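Local structure of rhamnonate dehydratase (Gibberella zeae PH-1, 3FXG) at residues 33-37 and 347-353; 161-166 and 373-377; 15-19 and 66-70. The protein probably dehydrates L-rhamnonate to its 2-keto-3-deoxy acid, as a magnesium-dependent lyase of the enolase superfamily. One frame throughout, in Å; residues are numbered along the deposited sequence.

Interaction 1. Residues 33-37 and 347-353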
loop_
_atom_site.group_PDB
_atom_site.type_symbol
_atom_site.label_atom_id
_atom_site.label_comp_id
_atom_site.label_asym_id
_atom_site.label_seq_id
_atom_site.Cartn_x
_atom_site.Cartn_y
_atom_site.Cartn_z
ATOM N N GLY A 33 42.922 -1.295 29.138
ATOM C CA GLY A 33 42.136 -2.371 29.714
ATOM C C GLY A 33 41.485 -1.946 31.017
ATOM O O GLY A 33 42.034 -1.125 31.748
ATOM N N GLY A 34 40.311 -2.499 31.308
ATOM C CA GLY A 34 39.612 -2.151 32.533
ATOM C C GLY A 34 38.495 -1.154 32.297
ATOM O O GLY A 34 37.540 -1.078 33.070
ATOM N N HIS A 35 38.616 -0.383 31.220
ATOM C CA HIS A 35 37.613 0.616 30.872
ATOM C C HIS A 35 36.298 -0.106 30.589
ATOM O O HIS A 35 36.273 -1.105 29.861
ATOM C CB HIS A 35 38.070 1.388 29.634
ATOM C CG HIS A 35 37.441 2.739 29.490
ATOM N ND1 HIS A 35 36.077 2.922 29.395
ATOM C CD2 HIS A 35 37.993 3.972 29.398
ATOM C CE1 HIS A 35 35.818 4.209 29.248
ATOM N NE2 HIS A 35 36.963 4.868 29.246
ATOM N N TRP A 36 35.210 0.393 31.167
ATOM C CA TRP A 36 33.904 -0.227 30.977
ATOM C C TRP A 36 33.532 -0.338 29.501
ATOM O O TRP A 36 32.757 -1.211 29.112
ATOM C CB TRP A 36 32.813 0.567 31.711
ATOM C CG TRP A 36 32.500 1.899 31.095
ATOM C CD1 TRP A 36 33.111 3.092 31.361
ATOM C CD2 TRP A 36 31.517 2.167 30.087
ATOM N NE1 TRP A 36 32.568 4.086 30.581
ATOM C CE2 TRP A 36 31.590 3.546 29.789
ATOM C CE3 TRP A 36 30.582 1.374 29.404
ATOM C CZ2 TRP A 36 30.762 4.154 28.835
ATOM C CZ3 TRP A 36 29.759 1.979 28.453
ATOM C CH2 TRP A 36 29.857 3.357 28.179
ATOM N N LEU A 37 34.090 0.547 28.681
ATOM C CA LEU A 37 33.799 0.545 27.254
ATOM C C LEU A 37 34.209 -0.744 26.558
ATOM O O LEU A 37 33.665 -1.083 25.504
ATOM C CB LEU A 37 34.485 1.731 26.570
ATOM C CG LEU A 37 33.757 3.077 26.638
ATOM C CD1 LEU A 37 34.635 4.167 26.042
ATOM C CD2 LEU A 37 32.440 2.979 25.878
ATOM N N LEU A 347 29.706 10.375 26.150
ATOM C CA LEU A 347 30.079 9.011 26.482
ATOM C C LEU A 347 31.070 9.054 27.636
ATOM O O LEU A 347 32.215 9.465 27.455
ATOM C CB LEU A 347 30.703 8.340 25.253
ATOM C CG LEU A 347 30.979 6.834 25.263
ATOM C CD1 LEU A 347 31.401 6.393 23.865
ATOM C CD2 LEU A 347 32.061 6.504 26.278
ATOM N N ALA A 348 30.623 8.646 28.821
ATOM C CA ALA A 348 31.484 8.641 30.003
ATOM C C ALA A 348 32.776 7.908 29.670
ATOM O O ALA A 348 32.783 6.694 29.477
ATOM C CB ALA A 348 30.780 7.960 31.168
ATOM N N ASN A 349 33.872 8.651 29.605
ATOM C CA ASN A 349 35.153 8.057 29.265
ATOM C C ASN A 349 36.009 7.688 30.474
ATOM O O ASN A 349 37.170 7.312 30.327
ATOM C CB ASN A 349 35.912 8.994 28.332
ATOM C CG ASN A 349 36.145 10.345 28.942
ATOM O OD1 ASN A 349 35.224 10.965 29.478
ATOM N ND2 ASN A 349 37.380 10.819 28.862
ATOM N N SER A 350 35.442 7.805 31.670
ATOM C CA SER A 350 36.170 7.422 32.868
ATOM C C SER A 350 36.014 5.906 32.942
ATOM O O SER A 350 34.941 5.376 32.660
ATOM C CB SER A 350 35.567 8.087 34.109
ATOM O OG SER A 350 34.180 7.828 34.213
ATOM N N PRO A 351 37.081 5.187 33.310
ATOM C CA PRO A 351 37.012 3.724 33.398
ATOM C C PRO A 351 35.823 3.149 34.173
ATOM O O PRO A 351 35.330 2.070 33.840
ATOM C CB PRO A 351 38.361 3.348 34.014
ATOM C CG PRO A 351 38.746 4.577 34.785
ATOM C CD PRO A 351 38.359 5.683 33.845
ATOM N N ASP A 352 35.359 3.864 35.196
ATOM C CA ASP A 352 34.225 3.394 35.991
ATOM C C ASP A 352 32.920 4.110 35.647
ATOM O O ASP A 352 31.872 3.810 36.221
ATOM C CB ASP A 352 34.511 3.562 37.486
ATOM C CG ASP A 352 34.820 4.999 37.868
ATOM O OD1 ASP A 352 34.570 5.912 37.054
ATOM O OD2 ASP A 352 35.308 5.215 38.998
ATOM N N GLY A 353 32.995 5.057 34.716
ATOM C CA GLY A 353 31.817 5.802 34.304
ATOM C C GLY A 353 31.235 6.714 35.370
ATOM O O GLY A 353 30.066 7.088 35.294
#
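The His35 imidazole carries Pro351 CA over the centre of one face and the backbone oxygens of Ala348 and Asn349 around its edge, while the Trp36 indole has Leu37 CG above one face, toward the rim, and meets Ala348 and Ser350 along its edge. The two rings belong to the start of the short helix 36-39, where His35 is the N-cap; the carbonyls belong to the loop that leaves strand 344-347 of the enolase-type barrel domain. Pro351 CA sits 4.0 Å from the His35 ring centroid, nearly on the ring normal, a CH-pi contact. The same ring uses both nitrogens: ND1 accepts from Leu37 N, a capping bond with an N-H...N angle of 167°, and NE2 donates to Asn349 O at 2.7 Å, a short but bent and therefore weak bond. With both ring nitrogens engaged, NE2 only weakly, the imidazole is probably kept from flipping. Its CG stands anti to the backbone N (chi1 -157°), which carries the ring across to the loop.

Trp36 is held at two points. Its backbone N donates to Pro351 O at 3.2 Å, and NE1 donates to Ala348 O at 2.8 Å, with the acceptor close to the indole plane but the donor tilted 31° from the carbonyl plane. Ser350 and Gly353 close a type I turn through the bond from Gly353 N to Ser350 O, and Asn349 turns its OD1 away to Leu357 N. The side chain of Leu347 lies about 8 Å from the bound magnesium ion, so this contact joins the N-terminal loop to the neighbourhood of the metal site. Beside the indole, Leu37 and Leu347 meet tip to tip, with Leu37 CD1 packed tightly at 3.5 Å from Leu347 CD2.

Interaction 2. Residues 161-166 and 373-377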
loop_
_atom_site.group_PDB
_atom_site.type_symbol
_atom_site.label_atom_id
_atom_site.label_comp_id
_atom_site.label_asym_id
_atom_site.label_seq_id
_atom_site.Cartn_x
_atom_site.Cartn_y
_atom_site.Cartn_z
ATOM N N LYS A 161 20.298 27.912 20.319
ATOM C CA LYS A 161 20.166 27.819 21.768
ATOM C C LYS A 161 21.482 28.290 22.370
ATOM O O LYS A 161 22.535 28.178 21.742
ATOM C CB LYS A 161 19.854 26.386 22.204
ATOM C CG LYS A 161 20.771 25.329 21.626
ATOM C CD LYS A 161 20.247 23.942 21.955
ATOM C CE LYS A 161 20.598 22.957 20.858
ATOM N NZ LYS A 161 20.088 23.421 19.534
ATOM N N GLU A 162 21.428 28.827 23.582
ATOM C CA GLU A 162 22.639 29.319 24.226
ATOM C C GLU A 162 23.250 28.285 25.161
ATOM O O GLU A 162 24.370 28.451 25.645
ATOM C CB GLU A 162 22.330 30.610 24.985
ATOM C CG GLU A 162 21.879 31.744 24.072
ATOM C CD GLU A 162 22.961 32.168 23.086
ATOM O OE1 GLU A 162 22.631 32.401 21.902
ATOM O OE2 GLU A 162 24.139 32.279 23.496
ATOM N N ARG A 163 22.509 27.212 25.409
ATOM C CA ARG A 163 22.978 26.150 26.282
ATOM C C ARG A 163 22.699 24.787 25.662
ATOM O O ARG A 163 21.642 24.571 25.073
ATOM C CB ARG A 163 22.290 26.264 27.643
ATOM C CG ARG A 163 22.496 25.081 28.561
ATOM C CD ARG A 163 22.051 25.426 29.974
ATOM N NE ARG A 163 21.899 24.240 30.811
ATOM C CZ ARG A 163 21.984 24.252 32.138
ATOM N NH1 ARG A 163 22.226 25.391 32.775
ATOM N NH2 ARG A 163 21.826 23.129 32.827
ATOM N N LEU A 164 23.661 23.878 25.787
ATOM C CA LEU A 164 23.522 22.528 25.251
ATOM C C LEU A 164 23.424 21.556 26.420
ATOM O O LEU A 164 24.372 21.420 27.192
ATOM C CB LEU A 164 24.740 22.166 24.397
ATOM C CG LEU A 164 24.512 21.660 22.969
ATOM C CD1 LEU A 164 25.836 21.133 22.423
ATOM C CD2 LEU A 164 23.460 20.560 22.946
ATOM N N ASP A 165 22.281 20.888 26.549
ATOM C CA ASP A 165 22.074 19.924 27.627
ATOM C C ASP A 165 22.490 18.516 27.199
ATOM O O ASP A 165 22.199 18.081 26.082
ATOM C CB ASP A 165 20.608 19.934 28.067
ATOM C CG ASP A 165 20.204 21.255 28.692
ATOM O OD1 ASP A 165 20.869 21.680 29.660
ATOM O OD2 ASP A 165 19.226 21.869 28.218
ATOM N N PHE A 166 23.170 17.813 28.101
ATOM C CA PHE A 166 23.666 16.466 27.832
ATOM C C PHE A 166 23.029 15.377 28.679
ATOM O O PHE A 166 22.554 15.621 29.788
ATOM C CB PHE A 166 25.168 16.369 28.123
ATOM C CG PHE A 166 26.046 17.161 27.198
ATOM C CD1 PHE A 166 27.032 16.518 26.454
ATOM C CD2 PHE A 166 25.942 18.547 27.119
ATOM C CE1 PHE A 166 27.907 17.246 25.648
ATOM C CE2 PHE A 166 26.811 19.282 26.314
ATOM C CZ PHE A 166 27.796 18.631 25.578
ATOM N N GLY A 373 26.985 18.685 33.199
ATOM C CA GLY A 373 25.889 18.166 32.399
ATOM C C GLY A 373 25.427 19.083 31.280
ATOM O O GLY A 373 24.383 18.841 30.669
ATOM N N TYR A 374 26.196 20.131 31.005
ATOM C CA TYR A 374 25.843 21.065 29.946
ATOM C C TYR A 374 27.040 21.911 29.527
ATOM O O TYR A 374 28.045 21.984 30.236
ATOM C CB TYR A 374 24.708 21.990 30.409
ATOM C CG TYR A 374 25.135 23.038 31.419
ATOM C CD1 TYR A 374 25.673 24.259 31.006
ATOM C CD2 TYR A 374 25.048 22.788 32.788
ATOM C CE1 TYR A 374 26.120 25.204 31.933
ATOM C CE2 TYR A 374 25.493 23.723 33.723
ATOM C CZ TYR A 374 26.027 24.925 33.289
ATOM O OH TYR A 374 26.485 25.835 34.212
ATOM N N LEU A 375 26.921 22.527 28.358
ATOM C CA LEU A 375 27.938 23.428 27.831
ATOM C C LEU A 375 27.189 24.664 27.339
ATOM O O LEU A 375 25.964 24.644 27.217
ATOM C CB LEU A 375 28.715 22.796 26.669
ATOM C CG LEU A 375 29.696 21.660 26.979
ATOM C CD1 LEU A 375 30.478 21.329 25.714
ATOM C CD2 LEU A 375 30.653 22.073 28.095
ATOM N N THR A 376 27.919 25.736 27.059
ATOM C CA THR A 376 27.300 26.969 26.592
ATOM C C THR A 376 27.966 27.443 25.310
ATOM O O THR A 376 29.034 26.952 24.939
ATOM C CB THR A 376 27.450 28.092 27.630
ATOM O OG1 THR A 376 28.841 28.388 27.793
ATOM C CG2 THR A 376 26.855 27.671 28.969
ATOM N N THR A 377 27.334 28.399 24.633
ATOM C CA THR A 377 27.897 28.937 23.403
ATOM C C THR A 377 29.262 29.542 23.712
ATOM O O THR A 377 30.186 29.469 22.899
ATOM C CB THR A 377 26.992 30.029 22.795
ATOM O OG1 THR A 377 26.563 30.926 23.826
ATOM C CG2 THR A 377 25.774 29.404 22.130
#
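Segments 163-166 and 374-376 run antiparallel, their axes 4.6 Å apart at closest approach and 165° between directions, with Leu164 and Leu375 as the hydrogen-bonded pair: Leu164 N reaches Leu375 O at 2.8 Å, and Leu375 N returns the bond to Leu164 O. Strand 163-169 also pairs in parallel with 184-187 and 344-347, so 374-376 is an antiparallel addition to the barrel sheet.

On the face of Arg163 and Tyr374, the arginine extends with its CG anti to the backbone N (chi1 169°) and lays its guanidinium flat on the tyrosine ring, planes 14° apart. This is a stacked cation-pi contact, with Arg163 CZ 3.6 Å from the ring centroid. Asp165 OD1 takes Arg163 NE at 3.0 Å on its syn side, near the guanidinium plane, and so fixes the group's rotation. On the other face, Phe166 CE2 packs against Leu375 CG at 3.8 Å, and Tyr332 meets the Phe166 ring. Next to Thr376, Thr377 OG1 donates to Glu162 OE2 at 2.8 Å from above the carboxylate plane, while Thr377 N bonds Glu162 O. The carboxylate of Asp165 probably offsets the charge that Arg163 brings to the aromatic face.

Interaction 3. Residues 15-19 and 66-70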
loop_
_atom_site.group_PDB
_atom_site.type_symbol
_atom_site.label_atom_id
_atom_site.label_comp_id
_atom_site.label_asym_id
_atom_site.label_seq_id
_atom_site.Cartn_x
_atom_site.Cartn_y
_atom_site.Cartn_z
ATOM N N ARG A 15 48.465 16.643 5.690
ATOM C CA ARG A 15 49.310 15.696 6.399
ATOM C C ARG A 15 48.426 14.810 7.272
ATOM O O ARG A 15 47.372 15.243 7.731
ATOM C CB ARG A 15 50.316 16.448 7.281
ATOM C CG ARG A 15 51.295 17.345 6.525
ATOM C CD ARG A 15 52.217 18.095 7.488
ATOM N NE ARG A 15 51.525 19.152 8.231
ATOM C CZ ARG A 15 51.328 20.389 7.775
ATOM N NH1 ARG A 15 51.772 20.737 6.573
ATOM N NH2 ARG A 15 50.689 21.282 8.520
ATOM N N SER A 16 48.842 13.567 7.487
ATOM C CA SER A 16 48.074 12.662 8.332
ATOM C C SER A 16 49.015 11.966 9.298
ATOM O O SER A 16 50.177 11.705 8.975
ATOM C CB SER A 16 47.314 11.625 7.493
ATOM O OG SER A 16 48.194 10.731 6.842
ATOM N N PHE A 17 48.504 11.676 10.487
ATOM C CA PHE A 17 49.285 11.028 11.528
ATOM C C PHE A 17 48.466 9.962 12.227
ATOM O O PHE A 17 47.247 10.080 12.350
ATOM C CB PHE A 17 49.708 12.052 12.585
ATOM C CG PHE A 17 50.505 13.195 12.044
ATOM C CD1 PHE A 17 51.892 13.124 11.979
ATOM C CD2 PHE A 17 49.868 14.347 11.588
ATOM C CE1 PHE A 17 52.637 14.184 11.469
ATOM C CE2 PHE A 17 50.602 15.413 11.075
ATOM C CZ PHE A 17 51.990 15.330 11.015
ATOM N N ILE A 18 49.145 8.921 12.687
ATOM C CA ILE A 18 48.491 7.863 13.438
ATOM C C ILE A 18 48.772 8.231 14.890
ATOM O O ILE A 18 49.889 8.628 15.223
ATOM C CB ILE A 18 49.111 6.494 13.134
ATOM C CG1 ILE A 18 48.850 6.130 11.671
ATOM C CG2 ILE A 18 48.538 5.442 14.076
ATOM C CD1 ILE A 18 49.661 4.964 11.177
ATOM N N ILE A 19 47.765 8.134 15.748
ATOM C CA ILE A 19 47.962 8.469 17.149
ATOM C C ILE A 19 48.458 7.236 17.894
ATOM O O ILE A 19 47.739 6.250 18.026
ATOM C CB ILE A 19 46.654 8.990 17.775
ATOM C CG1 ILE A 19 46.130 10.168 16.944
ATOM C CG2 ILE A 19 46.899 9.442 19.209
ATOM C CD1 ILE A 19 44.789 10.698 17.391
ATOM N N SER A 66 43.234 5.550 16.194
ATOM C CA SER A 66 42.889 6.918 15.821
ATOM C C SER A 66 43.915 7.525 14.871
ATOM O O SER A 66 45.056 7.071 14.807
ATOM C CB SER A 66 42.806 7.790 17.074
ATOM O OG SER A 66 41.953 7.216 18.048
ATOM N N PHE A 67 43.498 8.545 14.126
ATOM C CA PHE A 67 44.395 9.244 13.214
ATOM C C PHE A 67 44.053 10.729 13.219
ATOM O O PHE A 67 42.980 11.127 13.682
ATOM C CB PHE A 67 44.329 8.648 11.790
ATOM C CG PHE A 67 43.115 9.050 10.985
ATOM C CD1 PHE A 67 43.249 9.891 9.879
ATOM C CD2 PHE A 67 41.856 8.539 11.284
ATOM C CE1 PHE A 67 42.146 10.213 9.077
ATOM C CE2 PHE A 67 40.745 8.853 10.491
ATOM C CZ PHE A 67 40.893 9.691 9.386
ATOM N N LEU A 68 44.984 11.546 12.740
ATOM C CA LEU A 68 44.795 12.989 12.698
ATOM C C LEU A 68 45.105 13.515 11.309
ATOM O O LEU A 68 46.052 13.072 10.659
ATOM C CB LEU A 68 45.726 13.677 13.704
ATOM C CG LEU A 68 45.716 15.209 13.707
ATOM C CD1 LEU A 68 44.567 15.706 14.563
ATOM C CD2 LEU A 68 47.035 15.737 14.255
ATOM N N VAL A 69 44.307 14.471 10.858
ATOM C CA VAL A 69 44.515 15.073 9.554
ATOM C C VAL A 69 44.769 16.564 9.724
ATOM O O VAL A 69 44.074 17.235 10.487
ATOM C CB VAL A 69 43.280 14.880 8.643
ATOM C CG1 VAL A 69 43.417 15.725 7.387
ATOM C CG2 VAL A 69 43.130 13.409 8.280
ATOM N N GLU A 70 45.777 17.076 9.027
ATOM C CA GLU A 70 46.084 18.500 9.075
ATOM C C GLU A 70 45.998 19.037 7.653
ATOM O O GLU A 70 46.544 18.442 6.726
ATOM C CB GLU A 70 47.498 18.760 9.610
ATOM C CG GLU A 70 47.763 18.298 11.036
ATOM C CD GLU A 70 49.106 18.797 11.562
ATOM O OE1 GLU A 70 50.108 18.689 10.825
ATOM O OE2 GLU A 70 49.165 19.290 12.707
HETATM O O HOH W 1 45.254 5.032 18.082
#
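Arg15 to Ile19 and Ser66 to Glu70 form an antiparallel strand pair at the centre of the four-stranded sheet, flanked by 78-84 beyond 66-73 and by 397-399 beyond 11-19, in the N-terminal capping domain of this enolase-superfamily fold. Arg15 with Glu70 and Phe17 with Leu68 are the hydrogen-bonded pairs; Phe17 N meets Leu68 O at 2.8 Å and Leu68 N meets Phe17 O at 2.7 Å. Where the ladder ends, Ile19 N still donates to Ser66 O, and a water bridges Ile19 O and Ser66 N.

On the face of Arg15, Phe17, Leu68 and Glu70, the Arg15 chain bends at chi3 (-72°) and brings NE to Glu70 OE1 at 3.0 Å, a salt bridge with an N-H...O angle of 167°. The oxygen lies near the guanidinium plane, but the carboxylate stands almost perpendicular to it. Glu70 OE1 also touches the edge of the Phe17 ring, at 3.3 Å from CE2. Phe17 and Leu68 run side by side, CD2 to CD2 4.1 Å. On the opposite face Ile18 and Phe67 reach helix 86-101. Arg15 NH2 also bridges to Glu72, so one guanidinium serves two carboxylates; its positive charge probably favours an ionised Glu70 within the sheet.

Overall arrangement
The three contacts are spread over two domains. Interaction 3 lies in the four-stranded N-terminal sheet, interaction 2 at the antiparallel strand added to the barrel sheet, and interaction 1 where the loop after strand 344-347 receives helix 36-39, near the magnesium ion. None touches another: the centres of interactions 1 and 2 are 23 Å apart, those of 1 and 3 24 Å, and those of 2 and 3 29 Å. Along the chain, strand 11-19, helix 36-39 and strand 66-73 follow one another, so interaction 1 crosses interaction 3, and it crosses interaction 2 as well. The N-terminal chain thereby reaches from its own sheet to the barrel, consistent with an active site built between both domains.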